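Local structure of putative phosphatase/phosphodiesterase MPN_349 (Mycoplasma pneumoniae M129, 1T71) at residues A[12-17]-A[215-220]; A[19-24]-A[265-270]; A[40-45]-A[49-54]; A[72-77]-A[82-87]. The protein probably acts as a metal-dependent phosphodiesterase or phosphatase of the calcineurin-like superfamily, binding two iron ions in its active site. All coordinates share one frame; numbering follows the deposited sequence.

In the fold
From the N terminus, strand 12-13 and the start of helix 15-23 give the first side of interaction 1, and the rest of the helix that of interaction 2. Segment 12-17 meets 215-220 and 19-24 meets 265-270, so these two long loops cross. Both enclose interactions 3 and 4, which are short closures in series: 40-45 with 49-54, between strand 37-41 and helix 53-62, then 72-77 with 82-87, which brackets the start of helix 80-83. Interactions 1 and 3 both reach the iron of chain B and are joined through the backbone of V13 and N41. Interaction 2 sets helix 15-23 against edge strand 259-267, while interactions 3 and 4 touch beside the metal site.

Interaction 1 of 4, residues A[12-17]-A[215-220]; sequences DVYGKA and IGANPE. With FE (Fe (III) ion), chain B.
Y14 lays its aromatic ring against the backbone of G216, and that is the heart of the contact. The clearest component is a CH-pi interaction: G216 CA sits 4.0 Å from the centroid of the Y14 ring, 15° off the ring normal, over one face but displaced toward the rim. CG of Y14 is anti to the backbone N (chi1 -167°), which swings the phenol out from the chain toward 215-220. G216 has no side chain, and this allows the ring to come down directly on its backbone.

Around this CH-pi contact come van der Waals contacts with peptide groups. Y14 CE1 lies 3.3 Å from G216 O, while CE2, on the other flank, is 3.8 Å from I215 O, approached obliquely. The phenol oxygen OH passes A217, 4.1 Å from its CB. No hydrogen bond links the two segments. G216 is held instead by its own neighbours, its N bonded to S213 OG and its backbone paired with S237; F234 also touches the Y14 side chain.

Metal coordination enters through D12, two residues before Y14 in the sequence. D12 OD2 binds the iron of chain B at 2.2 Å and is also hydrogen-bonded to H158 NE2; E43 OE1 binds the same ion. An aspartate at the end of the first strand is the usual first ligand of calcineurin-like metallophosphoesterases. I215 touches H185, another iron ligand, so both segments lie beside the site. The loop 215-220 is thus matched to Y14 by shape and dispersion, without directional bonds across the interface.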
loop_
_atom_site.group_PDB
_atom_site.type_symbol
_atom_site.label_atom_id
_atom_site.label_comp_id
_atom_site.label_asym_id
_atom_site.label_seq_id
_atom_site.Cartn_x
_atom_site.Cartn_y
_atom_site.Cartn_z
ATOM N N ASP A 12 -2.827 2.132 -1.198
ATOM C CA ASP A 12 -2.419 3.535 -1.218
ATOM C C ASP A 12 -3.462 4.546 -0.774
ATOM O O ASP A 12 -4.465 4.752 -1.459
ATOM C CB ASP A 12 -1.941 3.926 -2.626
ATOM C CG ASP A 12 -0.762 3.097 -3.096
ATOM O OD1 ASP A 12 -0.815 1.850 -2.955
ATOM O OD2 ASP A 12 0.209 3.690 -3.616
ATOM N N VAL A 13 -3.205 5.185 0.368
ATOM C CA VAL A 13 -4.095 6.218 0.900
ATOM C C VAL A 13 -3.802 7.469 0.078
ATOM O O VAL A 13 -2.659 7.911 0.009
ATOM C CB VAL A 13 -3.802 6.514 2.384
ATOM C CG1 VAL A 13 -4.665 7.665 2.860
ATOM C CG2 VAL A 13 -4.077 5.284 3.220
ATOM N N TYR A 14 -4.826 8.050 -0.529
ATOM C CA TYR A 14 -4.617 9.209 -1.390
ATOM C C TYR A 14 -5.476 10.434 -1.051
ATOM O O TYR A 14 -6.693 10.443 -1.271
ATOM C CB TYR A 14 -4.865 8.768 -2.842
ATOM C CG TYR A 14 -4.421 9.733 -3.922
ATOM C CD1 TYR A 14 -4.998 11.004 -4.046
ATOM C CD2 TYR A 14 -3.441 9.363 -4.842
ATOM C CE1 TYR A 14 -4.605 11.879 -5.070
ATOM C CE2 TYR A 14 -3.040 10.228 -5.864
ATOM C CZ TYR A 14 -3.625 11.479 -5.970
ATOM O OH TYR A 14 -3.225 12.319 -6.979
ATOM N N GLY A 15 -4.826 11.464 -0.513
ATOM C CA GLY A 15 -5.506 12.705 -0.185
ATOM C C GLY A 15 -6.598 12.680 0.868
ATOM O O GLY A 15 -6.752 11.717 1.621
ATOM N N LYS A 16 -7.365 13.765 0.911
ATOM C CA LYS A 16 -8.451 13.907 1.873
ATOM C C LYS A 16 -9.519 12.846 1.641
ATOM O O LYS A 16 -10.079 12.297 2.590
ATOM C CB LYS A 16 -9.079 15.302 1.755
ATOM C CG LYS A 16 -10.138 15.593 2.808
ATOM C CD LYS A 16 -10.756 16.981 2.637
ATOM C CE LYS A 16 -9.698 18.090 2.615
ATOM N NZ LYS A 16 -8.867 18.168 3.859
ATOM N N ALA A 17 -9.799 12.551 0.377
ATOM C CA ALA A 17 -10.816 11.558 0.063
ATOM C C ALA A 17 -10.446 10.193 0.640
ATOM O O ALA A 17 -11.294 9.492 1.187
ATOM C CB ALA A 17 -11.005 11.456 -1.438
ATOM N N ILE A 215 -6.882 7.856 -11.381
ATOM C CA ILE A 215 -5.917 7.283 -10.458
ATOM C C ILE A 215 -5.713 8.220 -9.261
ATOM O O ILE A 215 -4.678 8.198 -8.609
ATOM C CB ILE A 215 -4.586 7.023 -11.234
ATOM C CG1 ILE A 215 -4.805 5.879 -12.215
ATOM C CG2 ILE A 215 -3.459 6.654 -10.327
ATOM C CD1 ILE A 215 -5.290 4.612 -11.546
ATOM N N GLY A 216 -6.726 9.039 -8.980
ATOM C CA GLY A 216 -6.656 9.966 -7.861
ATOM C C GLY A 216 -6.504 11.437 -8.237
ATOM O O GLY A 216 -6.801 12.326 -7.432
ATOM N N ALA A 217 -6.051 11.699 -9.460
ATOM C CA ALA A 217 -5.847 13.071 -9.922
ATOM C C ALA A 217 -7.017 13.627 -10.735
ATOM O O ALA A 217 -7.815 12.876 -11.299
ATOM C CB ALA A 217 -4.559 13.151 -10.751
ATOM N N ASN A 218 -7.111 14.952 -10.785
ATOM C CA ASN A 218 -8.155 15.616 -11.547
ATOM C C ASN A 218 -7.955 15.225 -13.007
ATOM O O ASN A 218 -6.838 15.278 -13.521
ATOM C CB ASN A 218 -8.036 17.131 -11.388
ATOM C CG ASN A 218 -8.876 17.888 -12.395
ATOM O OD1 ASN A 218 -10.085 17.679 -12.502
ATOM N ND2 ASN A 218 -8.236 18.779 -13.140
ATOM N N PRO A 219 -9.035 14.823 -13.693
ATOM C CA PRO A 219 -8.957 14.417 -15.101
ATOM C C PRO A 219 -8.435 15.462 -16.087
ATOM O O PRO A 219 -7.754 15.117 -17.053
ATOM C CB PRO A 219 -10.391 13.996 -15.420
ATOM C CG PRO A 219 -10.886 13.478 -14.093
ATOM C CD PRO A 219 -10.373 14.536 -13.142
ATOM N N GLU A 220 -8.739 16.736 -15.849
ATOM C CA GLU A 220 -8.305 17.779 -16.769
ATOM C C GLU A 220 -6.825 17.765 -17.139
ATOM O O GLU A 220 -6.485 17.676 -18.321
ATOM C CB GLU A 220 -8.674 19.171 -16.248
ATOM C CG GLU A 220 -8.355 20.255 -17.279
ATOM C CD GLU A 220 -8.775 21.646 -16.850
ATOM O OE1 GLU A 220 -8.226 22.155 -15.849
ATOM O OE2 GLU A 220 -9.654 22.233 -17.520
HETATM FE FE FE B . 0.550 5.440 -4.914
#

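Interaction 2 of 4, residues A[19-24]-A[265-270]; sequences RNIIKN and IVEDDP
I21 reaches out from helix 15-23 with its CD1 methyl and meets I265 CG2 at 4.0 Å. It carries the largest share of the interface, with 60 Å² buried. Its CG1 lies anti to the backbone N (chi1 -169°) and the chain continues extended through chi2, so CD1 is the atom carried farthest toward the strand. The two isoleucines pass alongside one another, running in opposing directions, and the I21 methyl also comes within 4.1 Å of I265 O.

I265 buries 28 Å² and offers its CG2 branch to the helix. It belongs to strand 259-267, the edge of the mixed sheet that also contains strands 6-10 and 37-41; helix 15-23 packs on one face of this sheet near that edge. The next strand in, 241-249, shares the work: A241 and L243 touch I21, and both I22 and I265 lean on L243. Backbone bonds from I265 to L243 and from E267 to A241 keep the edge strand in place.

E267, two residues along and on the same side of the strand as I265, buries 17 Å². What it contributes is aliphatic: CG lies 4.2 Å from I21 CD1, and a bend at chi2 (-70°) turns the carboxylate off that line. V266 between them points the other way. The far flank of the helix is tied by polar bonds, R19 NH2 to T45 O and a salt bridge from K23 to E61.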
loop_
_atom_site.group_PDB
_atom_site.type_symbol
_atom_site.label_atom_id
_atom_site.label_comp_id
_atom_site.label_asym_id
_atom_site.label_seq_id
_atom_site.Cartn_x
_atom_site.Cartn_y
_atom_site.Cartn_z
ATOM N N ARG A 19 -8.342 9.621 3.144
ATOM C CA ARG A 19 -8.335 9.766 4.594
ATOM C C ARG A 19 -9.742 9.641 5.161
ATOM O O ARG A 19 -9.966 8.906 6.120
ATOM C CB ARG A 19 -7.728 11.121 4.984
ATOM C CG ARG A 19 -6.420 11.002 5.752
ATOM C CD ARG A 19 -5.822 12.368 6.078
ATOM N NE ARG A 19 -5.150 12.930 4.915
ATOM C CZ ARG A 19 -5.514 14.043 4.293
ATOM N NH1 ARG A 19 -6.556 14.739 4.719
ATOM N NH2 ARG A 19 -4.831 14.453 3.235
ATOM N N ASN A 20 -10.688 10.348 4.552
ATOM C CA ASN A 20 -12.070 10.327 5.013
ATOM C C ASN A 20 -12.818 9.009 4.875
ATOM O O ASN A 20 -13.544 8.612 5.787
ATOM C CB ASN A 20 -12.862 11.438 4.321
ATOM C CG ASN A 20 -12.525 12.808 4.870
ATOM O OD1 ASN A 20 -12.754 13.826 4.218
ATOM N ND2 ASN A 20 -11.983 12.840 6.087
ATOM N N ILE A 21 -12.660 8.317 3.752
ATOM C CA ILE A 21 -13.388 7.067 3.607
ATOM C C ILE A 21 -12.837 6.005 4.562
ATOM O O ILE A 21 -13.551 5.079 4.941
ATOM C CB ILE A 21 -13.366 6.555 2.143
ATOM C CG1 ILE A 21 -14.356 5.395 1.995
ATOM C CG2 ILE A 21 -11.953 6.131 1.741
ATOM C CD1 ILE A 21 -14.602 4.975 0.553
ATOM N N ILE A 22 -11.575 6.146 4.962
ATOM C CA ILE A 22 -10.980 5.191 5.889
ATOM C C ILE A 22 -11.474 5.474 7.310
ATOM O O ILE A 22 -11.768 4.554 8.076
ATOM C CB ILE A 22 -9.434 5.258 5.864
ATOM C CG1 ILE A 22 -8.910 4.633 4.568
ATOM C CG2 ILE A 22 -8.858 4.547 7.087
ATOM C CD1 ILE A 22 -7.406 4.595 4.464
ATOM N N LYS A 23 -11.565 6.749 7.659
ATOM C CA LYS A 23 -12.033 7.129 8.985
ATOM C C LYS A 23 -13.491 6.712 9.168
ATOM O O LYS A 23 -13.879 6.242 10.229
ATOM C CB LYS A 23 -11.899 8.645 9.184
ATOM C CG LYS A 23 -12.277 9.124 10.577
ATOM C CD LYS A 23 -11.544 8.310 11.633
ATOM C CE LYS A 23 -11.874 8.765 13.050
ATOM N NZ LYS A 23 -11.405 10.154 13.303
ATOM N N ASN A 24 -14.288 6.875 8.118
ATOM C CA ASN A 24 -15.708 6.533 8.162
ATOM C C ASN A 24 -16.049 5.051 8.003
ATOM O O ASN A 24 -17.226 4.698 8.051
ATOM C CB ASN A 24 -16.460 7.304 7.073
ATOM C CG ASN A 24 -16.420 8.805 7.277
ATOM O OD1 ASN A 24 -16.831 9.562 6.399
ATOM N ND2 ASN A 24 -15.934 9.243 8.434
ATOM N N ILE A 265 -15.181 -0.535 -1.388
ATOM C CA ILE A 265 -16.259 0.400 -1.112
ATOM C C ILE A 265 -16.135 1.536 -2.121
ATOM O O ILE A 265 -15.054 2.090 -2.315
ATOM C CB ILE A 265 -16.162 0.959 0.324
ATOM C CG1 ILE A 265 -16.298 -0.185 1.329
ATOM C CG2 ILE A 265 -17.255 1.991 0.566
ATOM C CD1 ILE A 265 -16.144 0.227 2.765
ATOM N N VAL A 266 -17.241 1.862 -2.777
ATOM C CA VAL A 266 -17.241 2.918 -3.769
ATOM C C VAL A 266 -18.343 3.937 -3.510
ATOM O O VAL A 266 -19.506 3.578 -3.302
ATOM C CB VAL A 266 -17.421 2.343 -5.189
ATOM C CG1 VAL A 266 -17.446 3.477 -6.205
ATOM C CG2 VAL A 266 -16.287 1.366 -5.502
ATOM N N GLU A 267 -17.960 5.211 -3.524
ATOM C CA GLU A 267 -18.894 6.308 -3.302
ATOM C C GLU A 267 -18.840 7.220 -4.520
ATOM O O GLU A 267 -17.813 7.850 -4.787
ATOM C CB GLU A 267 -18.501 7.106 -2.051
ATOM C CG GLU A 267 -18.404 6.297 -0.762
ATOM C CD GLU A 267 -19.756 5.822 -0.244
ATOM O OE1 GLU A 267 -19.801 5.270 0.882
ATOM O OE2 GLU A 267 -20.772 5.995 -0.959
ATOM N N ASP A 268 -19.937 7.279 -5.267
ATOM C CA ASP A 268 -19.988 8.118 -6.448
ATOM C C ASP A 268 -20.359 9.540 -6.063
ATOM O O ASP A 268 -21.010 9.774 -5.042
ATOM C CB ASP A 268 -20.986 7.545 -7.454
ATOM C CG ASP A 268 -20.427 6.352 -8.204
ATOM O OD1 ASP A 268 -21.215 5.474 -8.625
ATOM O OD2 ASP A 268 -19.192 6.298 -8.382
ATOM N N ASP A 269 -19.925 10.484 -6.887
ATOM C CA ASP A 269 -20.161 11.901 -6.650
ATOM C C ASP A 269 -20.970 12.478 -7.806
ATOM O O ASP A 269 -20.579 12.357 -8.962
ATOM C CB ASP A 269 -18.811 12.612 -6.555
ATOM C CG ASP A 269 -18.919 14.022 -6.023
ATOM O OD1 ASP A 269 -19.783 14.792 -6.496
ATOM O OD2 ASP A 269 -18.111 14.362 -5.130
ATOM N N PRO A 270 -22.115 13.110 -7.510
ATOM C CA PRO A 270 -22.958 13.700 -8.556
ATOM C C PRO A 270 -22.226 14.741 -9.397
ATOM O O PRO A 270 -22.530 14.933 -10.575
ATOM C CB PRO A 270 -24.125 14.300 -7.767
ATOM C CG PRO A 270 -23.502 14.607 -6.423
ATOM C CD PRO A 270 -22.686 13.362 -6.174
#

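Interaction 3 of 4, residues A[40-45]-A[49-54]; sequences VNAENT and KGLSLK. With FE (Fe (III) ion), chain B; FE (Fe (III) ion), chain C.
G50 N donates to E43 O, 2.8 Å away, with an N-H...O angle of 152°; the donor stands above the carbonyl plane rather than on a lone pair. This is the sole hydrogen bond between the segments. It folds K49-G50 back over the type I turn A42-T45, where A42 O accepts both T45 N and T45 OG1 (2.8 Å) from the same face. Ahead of the turn, N41 OD1 takes E43 N at 3.1 Å in an Asx turn.

T45 and L51 supply the tightest side-chain contact, T45 CG2 to L51 CD1 at 3.6 Å. T45 CG2 is anti to its backbone N, while OG1 (chi1 -58°) stands beside that N, in reach of A42 O. L51 CD2 also touches A42 CB.

On the other side of the turn, E43 OE1 bridges the irons of chains B and C, 2.2 Å from each, and OE2 accepts H72 N. N44 is modelled with ND2 2.1 Å from the iron of chain B, though an asparagine usually binds metal through its amide oxygen, so the amide may be turned over. N71 and H183 also bind the iron of chain C. Within this beta-alpha-beta unit, the bonded turn thus presents the bridging carboxylate with both its oxygens engaged, which restricts its rotation.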
loop_
_atom_site.group_PDB
_atom_site.type_symbol
_atom_site.label_atom_id
_atom_site.label_comp_id
_atom_site.label_asym_id
_atom_site.label_seq_id
_atom_site.Cartn_x
_atom_site.Cartn_y
_atom_site.Cartn_z
ATOM N N VAL A 40 -1.702 -0.298 6.345
ATOM C CA VAL A 40 -2.042 0.467 5.153
ATOM C C VAL A 40 -0.819 1.095 4.519
ATOM O O VAL A 40 0.161 1.396 5.194
ATOM C CB VAL A 40 -3.063 1.599 5.452
ATOM C CG1 VAL A 40 -4.166 1.076 6.369
ATOM C CG2 VAL A 40 -2.364 2.809 6.072
ATOM N N ASN A 41 -0.869 1.252 3.203
ATOM C CA ASN A 41 0.207 1.908 2.476
ATOM C C ASN A 41 -0.317 3.344 2.437
ATOM O O ASN A 41 -1.427 3.583 1.959
ATOM C CB ASN A 41 0.330 1.341 1.059
ATOM C CG ASN A 41 1.424 2.014 0.260
ATOM O OD1 ASN A 41 1.433 3.235 0.113
ATOM N ND2 ASN A 41 2.360 1.220 -0.261
ATOM N N ALA A 42 0.463 4.289 2.952
ATOM C CA ALA A 42 0.038 5.689 3.013
ATOM C C ALA A 42 0.896 6.639 2.189
ATOM O O ALA A 42 0.938 7.841 2.457
ATOM C CB ALA A 42 0.024 6.149 4.475
ATOM N N GLU A 43 1.547 6.110 1.161
ATOM C CA GLU A 43 2.438 6.914 0.332
ATOM C C GLU A 43 1.861 8.136 -0.386
ATOM O O GLU A 43 2.626 8.987 -0.837
ATOM C CB GLU A 43 3.139 6.026 -0.699
ATOM C CG GLU A 43 2.329 5.778 -1.951
ATOM C CD GLU A 43 3.178 5.864 -3.198
ATOM O OE1 GLU A 43 2.599 5.832 -4.297
ATOM O OE2 GLU A 43 4.422 5.968 -3.080
ATOM N N ASN A 44 0.537 8.223 -0.516
ATOM C CA ASN A 44 -0.098 9.363 -1.195
ATOM C C ASN A 44 -0.997 10.176 -0.259
ATOM O O ASN A 44 -1.772 11.017 -0.710
ATOM C CB ASN A 44 -0.955 8.868 -2.365
ATOM C CG ASN A 44 -0.128 8.260 -3.488
ATOM O OD1 ASN A 44 0.535 8.972 -4.241
ATOM N ND2 ASN A 44 -0.161 6.943 -3.599
ATOM N N THR A 45 -0.892 9.928 1.040
ATOM C CA THR A 45 -1.741 10.599 2.010
ATOM C C THR A 45 -1.853 12.123 1.958
ATOM O O THR A 45 -2.955 12.655 1.815
ATOM C CB THR A 45 -1.354 10.188 3.445
ATOM O OG1 THR A 45 -1.457 8.764 3.581
ATOM C CG2 THR A 45 -2.287 10.853 4.452
ATOM N N LYS A 49 0.918 13.021 -2.119
ATOM C CA LYS A 49 2.305 12.577 -2.021
ATOM C C LYS A 49 2.908 12.695 -0.625
ATOM O O LYS A 49 2.946 13.778 -0.035
ATOM C CB LYS A 49 3.186 13.358 -3.004
ATOM C CG LYS A 49 2.830 13.127 -4.463
ATOM C CD LYS A 49 3.809 13.816 -5.397
ATOM C CE LYS A 49 3.830 15.308 -5.164
ATOM N NZ LYS A 49 4.821 15.996 -6.041
ATOM N N GLY A 50 3.379 11.571 -0.102
ATOM C CA GLY A 50 4.003 11.582 1.206
ATOM C C GLY A 50 3.034 11.632 2.368
ATOM O O GLY A 50 1.811 11.589 2.185
ATOM N N LEU A 51 3.589 11.750 3.570
ATOM C CA LEU A 51 2.783 11.767 4.786
ATOM C C LEU A 51 3.275 12.792 5.808
ATOM O O LEU A 51 4.421 12.727 6.258
ATOM C CB LEU A 51 2.804 10.365 5.404
ATOM C CG LEU A 51 2.064 10.059 6.706
ATOM C CD1 LEU A 51 0.559 10.201 6.513
ATOM C CD2 LEU A 51 2.421 8.641 7.144
ATOM N N SER A 52 2.409 13.735 6.169
ATOM C CA SER A 52 2.746 14.757 7.159
ATOM C C SER A 52 2.574 14.139 8.547
ATOM O O SER A 52 1.936 13.095 8.684
ATOM C CB SER A 52 1.807 15.966 7.025
ATOM O OG SER A 52 0.476 15.614 7.382
ATOM N N LEU A 53 3.136 14.779 9.570
ATOM C CA LEU A 53 3.012 14.270 10.938
ATOM C C LEU A 53 1.538 14.325 11.301
ATOM O O LEU A 53 0.990 13.397 11.894
ATOM C CB LEU A 53 3.794 15.152 11.916
ATOM C CG LEU A 53 4.317 14.553 13.228
ATOM C CD1 LEU A 53 4.130 15.591 14.325
ATOM C CD2 LEU A 53 3.605 13.260 13.591
ATOM N N LYS A 54 0.907 15.438 10.944
ATOM C CA LYS A 54 -0.507 15.641 11.211
ATOM C C LYS A 54 -1.302 14.463 10.655
ATOM O O LYS A 54 -2.107 13.860 11.358
ATOM C CB LYS A 54 -0.982 16.941 10.549
ATOM C CG LYS A 54 -2.433 17.312 10.850
ATOM C CD LYS A 54 -2.910 18.502 10.010
ATOM C CE LYS A 54 -2.873 18.160 8.513
ATOM N NZ LYS A 54 -3.375 19.257 7.621
HETATM FE FE FE B . 0.550 5.440 -4.914
HETATM FE FE FE C . 3.425 4.750 -6.058
#

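Interaction 4 of 4, residues A[72-77]-A[82-87]; sequences HTWFQK and VVINKK
I84 sets its CD1 methyl against T73 and W74 together, touching T73 CG2 at 4.0 Å and W74 NE1 at 3.5 Å. Its conformation explains the reach: CG1 is anti to the backbone N (chi1 159°) and chi2 is also close to anti, stretching the chain so that the terminal methyl does the touching. It approaches the indole obliquely, near the pyrrole part, with CD1 of the tryptophan 4.1 Å away.

T73 turns its methyl toward the contact. CG2 lies anti to the backbone N, crossing the I84 side chain at about a right angle, whereas OG1 occupies the branch beside that N (chi1 -62°) and bonds to G70 O. One face of the W74 ring lies against T73 itself, with T73 CB 3.4 Å above the plane and over its centre. Consecutive residues of the type I turn H72-F75 thus pack against each other, and I84 adds its methyl to the pair. The indole sits in an aromatic cluster as well: F101 stacks on it and F99 meets it edge-to-face.

On the I84 side, a second type I turn, V83 to K86, is closed by K86 N to V83 O at 2.9 Å. The first turn follows N71, an iron ligand, and includes H72, probably the proton donor, as in relatives; G70-N71-H72 fit the Gly-Asn-His motif of this superfamily. No hydrogen bond crosses the segments, and W74 NE1, buried with no partner in the model, has the I84 methyl as its close neighbour, so apolar burial joins the loop carrying H72 to segment 82-87.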
loop_
_atom_site.group_PDB
_atom_site.type_symbol
_atom_site.label_atom_id
_atom_site.label_comp_id
_atom_site.label_asym_id
_atom_site.label_seq_id
_atom_site.Cartn_x
_atom_site.Cartn_y
_atom_site.Cartn_z
ATOM N N HIS A 72 6.805 7.809 -3.194
ATOM C CA HIS A 72 6.636 9.174 -2.716
ATOM C C HIS A 72 6.845 9.276 -1.210
ATOM O O HIS A 72 6.388 10.218 -0.567
ATOM C CB HIS A 72 5.251 9.690 -3.097
ATOM C CG HIS A 72 5.128 10.042 -4.545
ATOM N ND1 HIS A 72 4.146 9.520 -5.362
ATOM C CD2 HIS A 72 5.871 10.863 -5.325
ATOM C CE1 HIS A 72 4.291 10.005 -6.582
ATOM N NE2 HIS A 72 5.329 10.823 -6.586
ATOM N N THR A 73 7.551 8.296 -0.659
ATOM C CA THR A 73 7.830 8.253 0.772
ATOM C C THR A 73 8.427 9.545 1.356
ATOM O O THR A 73 8.063 9.973 2.450
ATOM C CB THR A 73 8.824 7.096 1.113
ATOM O OG1 THR A 73 8.247 5.826 0.761
ATOM C CG2 THR A 73 9.170 7.110 2.607
ATOM N N TRP A 74 9.327 10.177 0.616
ATOM C CA TRP A 74 10.031 11.347 1.128
ATOM C C TRP A 74 9.589 12.727 0.661
ATOM O O TRP A 74 10.336 13.698 0.810
ATOM C CB TRP A 74 11.522 11.156 0.836
ATOM C CG TRP A 74 11.992 9.772 1.210
ATOM C CD1 TRP A 74 12.493 9.370 2.420
ATOM C CD2 TRP A 74 11.915 8.591 0.397
ATOM N NE1 TRP A 74 12.726 8.014 2.409
ATOM C CE2 TRP A 74 12.378 7.511 1.183
ATOM C CE3 TRP A 74 11.493 8.341 -0.918
ATOM C CZ2 TRP A 74 12.431 6.199 0.697
ATOM C CZ3 TRP A 74 11.549 7.036 -1.402
ATOM C CH2 TRP A 74 12.013 5.981 -0.594
ATOM N N PHE A 75 8.379 12.842 0.135
ATOM C CA PHE A 75 7.945 14.136 -0.356
ATOM C C PHE A 75 7.623 15.218 0.680
ATOM O O PHE A 75 7.893 16.391 0.431
ATOM C CB PHE A 75 6.775 13.973 -1.320
ATOM C CG PHE A 75 6.558 15.171 -2.186
ATOM C CD1 PHE A 75 5.589 16.113 -1.863
ATOM C CD2 PHE A 75 7.362 15.386 -3.301
ATOM C CE1 PHE A 75 5.421 17.250 -2.643
ATOM C CE2 PHE A 75 7.203 16.519 -4.086
ATOM C CZ PHE A 75 6.232 17.455 -3.755
ATOM N N GLN A 76 7.053 14.851 1.825
ATOM C CA GLN A 76 6.745 15.849 2.846
ATOM C C GLN A 76 7.990 16.106 3.707
ATOM O O GLN A 76 8.115 15.595 4.826
ATOM C CB GLN A 76 5.563 15.379 3.704
ATOM C CG GLN A 76 4.270 15.177 2.897
ATOM C CD GLN A 76 3.773 16.455 2.226
ATOM O OE1 GLN A 76 3.116 16.413 1.175
ATOM N NE2 GLN A 76 4.068 17.592 2.837
ATOM N N LYS A 77 8.900 16.911 3.161
ATOM C CA LYS A 77 10.176 17.248 3.792
ATOM C C LYS A 77 10.123 17.788 5.214
ATOM O O LYS A 77 10.943 17.420 6.054
ATOM C CB LYS A 77 10.922 18.287 2.957
ATOM C CG LYS A 77 10.673 18.224 1.480
ATOM C CD LYS A 77 11.479 17.156 0.814
ATOM C CE LYS A 77 11.329 17.299 -0.683
ATOM N NZ LYS A 77 11.655 18.690 -1.104
ATOM N N VAL A 82 10.866 13.031 11.472
ATOM C CA VAL A 82 10.008 12.520 12.528
ATOM C C VAL A 82 9.023 11.436 12.080
ATOM O O VAL A 82 8.837 10.443 12.778
ATOM C CB VAL A 82 9.222 13.672 13.195
ATOM C CG1 VAL A 82 8.181 13.115 14.160
ATOM C CG2 VAL A 82 10.196 14.588 13.946
ATOM N N VAL A 83 8.396 11.614 10.924
ATOM C CA VAL A 83 7.422 10.629 10.452
ATOM C C VAL A 83 8.005 9.269 10.073
ATOM O O VAL A 83 7.626 8.238 10.638
ATOM C CB VAL A 83 6.614 11.179 9.249
ATOM C CG1 VAL A 83 5.670 10.107 8.704
ATOM C CG2 VAL A 83 5.811 12.397 9.685
ATOM N N ILE A 84 8.927 9.250 9.122
ATOM C CA ILE A 84 9.484 7.976 8.701
ATOM C C ILE A 84 10.353 7.289 9.765
ATOM O O ILE A 84 10.754 6.135 9.611
ATOM C CB ILE A 84 10.190 8.125 7.312
ATOM C CG1 ILE A 84 11.192 7.005 7.071
ATOM C CG2 ILE A 84 10.794 9.482 7.183
ATOM C CD1 ILE A 84 11.759 7.025 5.668
ATOM N N ASN A 85 10.603 7.987 10.870
ATOM C CA ASN A 85 11.362 7.404 11.973
ATOM C C ASN A 85 10.386 6.730 12.942
ATOM O O ASN A 85 10.802 6.100 13.911
ATOM C CB ASN A 85 12.162 8.481 12.713
ATOM C CG ASN A 85 13.649 8.416 12.412
ATOM O OD1 ASN A 85 14.363 9.415 12.532
ATOM N ND2 ASN A 85 14.126 7.237 12.028
ATOM N N LYS A 86 9.086 6.866 12.679
ATOM C CA LYS A 86 8.073 6.255 13.538
ATOM C C LYS A 86 8.251 4.740 13.564
ATOM O O LYS A 86 8.420 4.105 12.525
ATOM C CB LYS A 86 6.662 6.613 13.061
ATOM C CG LYS A 86 6.287 8.074 13.287
ATOM C CD LYS A 86 6.270 8.463 14.774
ATOM C CE LYS A 86 5.757 9.888 14.961
ATOM N NZ LYS A 86 5.646 10.323 16.379
ATOM N N LYS A 87 8.191 4.172 14.763
ATOM C CA LYS A 87 8.380 2.739 14.979
ATOM C C LYS A 87 7.436 1.783 14.244
ATOM O O LYS A 87 7.804 0.643 13.974
ATOM C CB LYS A 87 8.327 2.432 16.484
ATOM C CG LYS A 87 8.289 3.673 17.383
ATOM C CD LYS A 87 6.951 4.418 17.258
ATOM C CE LYS A 87 7.036 5.837 17.790
ATOM N NZ LYS A 87 8.060 6.619 17.059
#